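Local coordinates for NAD-dependent epimerase/dehydratase (Methylobacillus flagellatus KT, PDB 3GPI), which is of unknown function but probably binds NAD through a Rossmann fold, as other members of the epimerase/dehydratase family of short-chain dehydrogenases do, at residues A[104-116]-A[125-138]. Numbering follows the deposited sequence.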
loop_
_atom_site.group_PDB
_atom_site.type_symbol
_atom_site.label_atom_id
_atom_site.label_comp_id
_atom_site.label_asym_id
_atom_site.label_seq_id
_atom_site.Cartn_x
_atom_site.Cartn_y
_atom_site.Cartn_z
ATOM N N VAL A 104 6.382 6.391 13.061
ATOM C CA VAL A 104 6.724 5.667 11.844
ATOM C C VAL A 104 5.474 5.027 11.247
ATOM O O VAL A 104 4.783 4.279 11.920
ATOM C CB VAL A 104 7.730 4.567 12.123
ATOM C CG1 VAL A 104 8.030 3.804 10.838
ATOM C CG2 VAL A 104 8.996 5.144 12.702
ATOM N N PHE A 105 5.155 5.335 9.991
ATOM C CA PHE A 105 4.113 4.622 9.246
ATOM C C PHE A 105 4.799 3.630 8.336
ATOM O O PHE A 105 5.640 4.021 7.500
ATOM C CB PHE A 105 3.244 5.588 8.432
ATOM C CG PHE A 105 2.414 6.510 9.266
ATOM C CD1 PHE A 105 1.186 6.085 9.747
ATOM C CD2 PHE A 105 2.866 7.784 9.638
ATOM C CE1 PHE A 105 0.403 6.914 10.515
ATOM C CE2 PHE A 105 2.068 8.622 10.424
ATOM C CZ PHE A 105 0.849 8.194 10.866
ATOM N N PHE A 106 4.479 2.337 8.495
ATOM C CA PHE A 106 5.167 1.327 7.729
ATOM C C PHE A 106 4.170 0.657 6.803
ATOM O O PHE A 106 3.154 0.112 7.289
ATOM C CB PHE A 106 5.789 0.321 8.705
ATOM C CG PHE A 106 6.441 -0.854 8.042
ATOM C CD1 PHE A 106 7.716 -0.753 7.503
ATOM C CD2 PHE A 106 5.773 -2.067 7.963
ATOM C CE1 PHE A 106 8.328 -1.854 6.858
ATOM C CE2 PHE A 106 6.366 -3.173 7.338
ATOM C CZ PHE A 106 7.630 -3.070 6.784
ATOM N N VAL A 107 4.466 0.657 5.502
ATOM C CA VAL A 107 3.573 0.046 4.522
ATOM C C VAL A 107 3.949 -1.410 4.389
ATOM O O VAL A 107 4.993 -1.776 3.865
ATOM C CB VAL A 107 3.606 0.752 3.157
ATOM C CG1 VAL A 107 2.650 0.088 2.175
ATOM C CG2 VAL A 107 3.280 2.255 3.305
ATOM N N SER A 108 3.050 -2.234 4.871
ATOM C CA SER A 108 3.204 -3.689 4.802
ATOM C C SER A 108 2.225 -4.219 3.766
ATOM O O SER A 108 1.706 -3.466 2.929
ATOM C CB SER A 108 2.904 -4.217 6.181
ATOM O OG SER A 108 3.073 -5.639 6.280
ATOM N N SER A 109 1.951 -5.522 3.812
ATOM C CA SER A 109 1.103 -6.181 2.836
ATOM C C SER A 109 0.161 -7.167 3.494
ATOM O O SER A 109 0.568 -7.872 4.418
ATOM C CB SER A 109 2.008 -7.004 1.902
ATOM O OG SER A 109 1.220 -7.797 1.013
ATOM N N THR A 110 -1.079 -7.264 3.008
ATOM C CA THR A 110 -1.994 -8.321 3.466
ATOM C C THR A 110 -1.532 -9.719 3.040
ATOM O O THR A 110 -2.150 -10.694 3.483
ATOM C CB THR A 110 -3.423 -8.066 3.042
ATOM O OG1 THR A 110 -3.447 -7.893 1.621
ATOM C CG2 THR A 110 -3.967 -6.777 3.736
ATOM N N GLY A 111 -0.472 -9.819 2.242
ATOM C CA GLY A 111 0.052 -11.154 1.862
ATOM C C GLY A 111 0.600 -11.855 3.080
ATOM O O GLY A 111 0.815 -13.069 3.036
ATOM N N VAL A 112 0.812 -11.157 4.196
ATOM C CA VAL A 112 1.244 -11.827 5.431
ATOM C C VAL A 112 0.191 -12.781 5.926
ATOM O O VAL A 112 0.525 -13.747 6.647
ATOM C CB VAL A 112 1.645 -10.850 6.566
ATOM C CG1 VAL A 112 2.807 -9.963 6.104
ATOM C CG2 VAL A 112 0.499 -9.982 7.038
ATOM N N TYR A 113 -1.060 -12.571 5.541
ATOM C CA TYR A 113 -2.138 -13.522 5.845
ATOM C C TYR A 113 -2.078 -14.612 4.800
ATOM O O TYR A 113 -2.758 -14.537 3.769
ATOM C CB TYR A 113 -3.509 -12.825 5.792
ATOM C CG TYR A 113 -3.698 -11.760 6.833
ATOM C CD1 TYR A 113 -3.997 -12.085 8.153
ATOM C CD2 TYR A 113 -3.626 -10.414 6.489
ATOM C CE1 TYR A 113 -4.188 -11.092 9.100
ATOM C CE2 TYR A 113 -3.812 -9.428 7.428
ATOM C CZ TYR A 113 -4.100 -9.764 8.717
ATOM O OH TYR A 113 -4.287 -8.751 9.649
ATOM N N GLY A 114 -1.257 -15.626 5.028
ATOM C CA GLY A 114 -1.116 -16.681 4.035
ATOM C C GLY A 114 -2.233 -17.714 4.169
ATOM O O GLY A 114 -2.377 -18.575 3.287
ATOM N N GLN A 115 -2.994 -17.684 5.257
ATOM C CA GLN A 115 -4.096 -18.639 5.436
ATOM C C GLN A 115 -5.148 -18.404 4.363
ATOM O O GLN A 115 -5.405 -17.262 3.971
ATOM C CB GLN A 115 -4.733 -18.544 6.818
ATOM C CG GLN A 115 -5.239 -17.141 7.218
ATOM C CD GLN A 115 -4.241 -16.417 8.096
ATOM O OE1 GLN A 115 -3.137 -16.043 7.679
ATOM N NE2 GLN A 115 -4.646 -16.196 9.338
ATOM N N GLU A 116 -5.676 -19.489 3.809
ATOM C CA GLU A 116 -6.753 -19.414 2.839
ATOM C C GLU A 116 -8.025 -19.845 3.533
ATOM O O GLU A 116 -8.160 -20.996 4.000
ATOM C CB GLU A 116 -6.447 -20.301 1.628
ATOM C CG GLU A 116 -5.187 -19.926 0.943
ATOM C CD GLU A 116 -5.150 -20.374 -0.492
ATOM O OE1 GLU A 116 -4.299 -21.229 -0.793
ATOM O OE2 GLU A 116 -5.955 -19.901 -1.315
ATOM N N THR A 125 -6.877 -10.992 13.682
ATOM C CA THR A 125 -6.532 -12.331 13.201
ATOM C C THR A 125 -5.007 -12.495 13.107
ATOM O O THR A 125 -4.339 -11.726 12.386
ATOM C CB THR A 125 -7.079 -12.526 11.750
ATOM O OG1 THR A 125 -8.465 -12.156 11.699
ATOM C CG2 THR A 125 -6.876 -14.004 11.308
ATOM N N PRO A 126 -4.410 -13.490 13.795
ATOM C CA PRO A 126 -2.970 -13.615 13.626
ATOM C C PRO A 126 -2.608 -14.061 12.206
ATOM O O PRO A 126 -3.174 -15.035 11.728
ATOM C CB PRO A 126 -2.567 -14.702 14.653
ATOM C CG PRO A 126 -3.729 -14.790 15.594
ATOM C CD PRO A 126 -4.941 -14.429 14.808
ATOM N N PRO A 127 -1.690 -13.347 11.535
ATOM C CA PRO A 127 -1.301 -13.758 10.189
ATOM C C PRO A 127 -0.411 -15.006 10.223
ATOM O O PRO A 127 0.492 -15.114 11.060
ATOM C CB PRO A 127 -0.498 -12.558 9.659
ATOM C CG PRO A 127 0.017 -11.880 10.891
ATOM C CD PRO A 127 -1.070 -12.060 11.910
ATOM N N ILE A 128 -0.690 -15.938 9.312
ATOM C CA ILE A 128 0.129 -17.136 9.151
ATOM C C ILE A 128 0.807 -16.995 7.792
ATOM O O ILE A 128 0.175 -17.222 6.762
ATOM C CB ILE A 128 -0.730 -18.431 9.238
ATOM C CG1 ILE A 128 -1.530 -18.486 10.545
ATOM C CG2 ILE A 128 0.190 -19.679 9.137
ATOM C CD1 ILE A 128 -2.360 -19.733 10.738
ATOM N N ALA A 129 2.078 -16.590 7.803
ATOM C CA ALA A 129 2.812 -16.346 6.562
ATOM C C ALA A 129 3.115 -17.677 5.938
ATOM O O ALA A 129 3.464 -18.635 6.647
ATOM C CB ALA A 129 4.089 -15.573 6.821
ATOM N N LYS A 130 2.966 -17.752 4.622
ATOM C CA LYS A 130 3.179 -19.038 3.944
ATOM C C LYS A 130 4.229 -18.940 2.890
ATOM O O LYS A 130 4.442 -19.908 2.138
ATOM C CB LYS A 130 1.920 -19.520 3.251
ATOM C CG LYS A 130 0.604 -19.234 3.924
ATOM C CD LYS A 130 0.452 -19.945 5.268
ATOM C CE LYS A 130 1.181 -21.282 5.273
ATOM N NZ LYS A 130 1.016 -21.946 6.561
ATOM N N ASP A 131 4.850 -17.777 2.756
ATOM C CA ASP A 131 5.947 -17.664 1.812
ATOM C C ASP A 131 7.026 -16.751 2.334
ATOM O O ASP A 131 6.853 -16.109 3.375
ATOM C CB ASP A 131 5.452 -17.206 0.424
ATOM C CG ASP A 131 4.869 -15.804 0.446
ATOM O OD1 ASP A 131 4.755 -15.202 1.514
ATOM O OD2 ASP A 131 4.506 -15.304 -0.637
ATOM N N PHE A 132 8.127 -16.693 1.587
ATOM C CA PHE A 132 9.302 -15.933 1.946
ATOM C C PHE A 132 8.980 -14.434 2.040
ATOM O O PHE A 132 9.441 -13.743 2.951
ATOM C CB PHE A 132 10.344 -16.245 0.862
ATOM C CG PHE A 132 11.694 -15.633 1.064
ATOM C CD1 PHE A 132 12.255 -15.493 2.330
ATOM C CD2 PHE A 132 12.450 -15.254 -0.062
ATOM C CE1 PHE A 132 13.539 -14.920 2.472
ATOM C CE2 PHE A 132 13.759 -14.708 0.076
ATOM C CZ PHE A 132 14.277 -14.536 1.356
ATOM N N SER A 133 8.177 -13.927 1.117
ATOM C CA SER A 133 7.805 -12.512 1.132
ATOM C C SER A 133 6.994 -12.140 2.387
ATOM O O SER A 133 7.238 -11.113 3.031
ATOM C CB SER A 133 7.058 -12.177 -0.143
ATOM O OG SER A 133 7.830 -12.604 -1.265
ATOM N N GLY A 134 6.060 -13.002 2.759
ATOM C CA GLY A 134 5.264 -12.772 3.964
ATOM C C GLY A 134 6.101 -12.856 5.220
ATOM O O GLY A 134 5.922 -12.066 6.182
ATOM N N LYS A 135 7.039 -13.803 5.236
ATOM C CA LYS A 135 7.883 -13.984 6.411
ATOM C C LYS A 135 8.813 -12.769 6.568
ATOM O O LYS A 135 9.003 -12.273 7.680
ATOM C CB LYS A 135 8.646 -15.305 6.316
ATOM C CG LYS A 135 7.747 -16.528 6.518
ATOM C CD LYS A 135 8.514 -17.795 6.230
ATOM C CE LYS A 135 7.687 -19.026 6.615
ATOM N NZ LYS A 135 8.261 -20.245 5.941
ATOM N N ARG A 136 9.386 -12.319 5.453
ATOM C CA ARG A 136 10.267 -11.150 5.438
ATOM C C ARG A 136 9.484 -9.915 5.873
ATOM O O ARG A 136 10.007 -9.043 6.557
ATOM C CB ARG A 136 10.860 -10.927 4.034
ATOM C CG ARG A 136 12.040 -11.892 3.690
ATOM C CD ARG A 136 12.535 -11.646 2.275
ATOM N NE ARG A 136 11.651 -12.218 1.245
ATOM C CZ ARG A 136 11.793 -12.036 -0.071
ATOM N NH1 ARG A 136 10.947 -12.621 -0.922
ATOM N NH2 ARG A 136 12.798 -11.296 -0.553
ATOM N N MET A 137 8.218 -9.834 5.472
ATOM C CA MET A 137 7.422 -8.695 5.849
ATOM C C MET A 137 7.076 -8.664 7.326
ATOM O O MET A 137 7.177 -7.622 7.989
ATOM C CB MET A 137 6.142 -8.695 5.025
ATOM C CG MET A 137 5.388 -7.396 5.112
ATOM S SD MET A 137 6.282 -5.815 4.714
ATOM C CE MET A 137 6.170 -5.785 3.018
ATOM N N LEU A 138 6.709 -9.822 7.872
ATOM C CA LEU A 138 6.482 -9.881 9.310
ATOM C C LEU A 138 7.786 -9.604 10.105
ATOM O O LEU A 138 7.717 -9.011 11.178
ATOM C CB LEU A 138 5.812 -11.200 9.749
ATOM C CG LEU A 138 4.385 -11.419 9.254
ATOM C CD1 LEU A 138 3.954 -12.871 9.650
ATOM C CD2 LEU A 138 3.388 -10.370 9.780
HETATM O O HOH W 1 2.407 -15.162 3.343
#
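Val112 packs against Met137, Leu138 and Pro127 beyond the C-terminal end of strand 104-109, which has parallel neighbours on both sides in the Rossmann-fold sheet; helix 132-138 runs nearly antiparallel to it (152°). CG1 of Val112 lies 3.7 Å from CB of Met137, while its CG2 sits beside the Pro127 ring. Back toward the strand's N-terminal end, the bent Met137 chain brings SD 3.7 Å from CZ of Phe106, an oblique Met-aromatic contact. Tyr113 offers its ring to CB of Pro127 in an off-centre CH-pi contact, and its OH is hydrogen-bonded to Arg153 NH1.

Gln115, with CG between its backbone N and carbonyl carbon (chi1 55°) and a bend at chi2, turns both ends of its amide to the 126-128 backbone: OE1 accepts from Ile128 N at 2.9 Å, and NE2 gives a nearly straight hydrogen bond to Pro126 O at 3.0 Å, almost in the Gln115 amide plane. A leucine in its place would probably leave Ile128 N and Pro126 O without these mates. Asp131 is the N-cap, its OD1 accepting from Gly134 N; one water, its oxygen 2.6 Å from Gly111 O, donates to that atom and to Asp131 OD1 and accepts from Lys130 N.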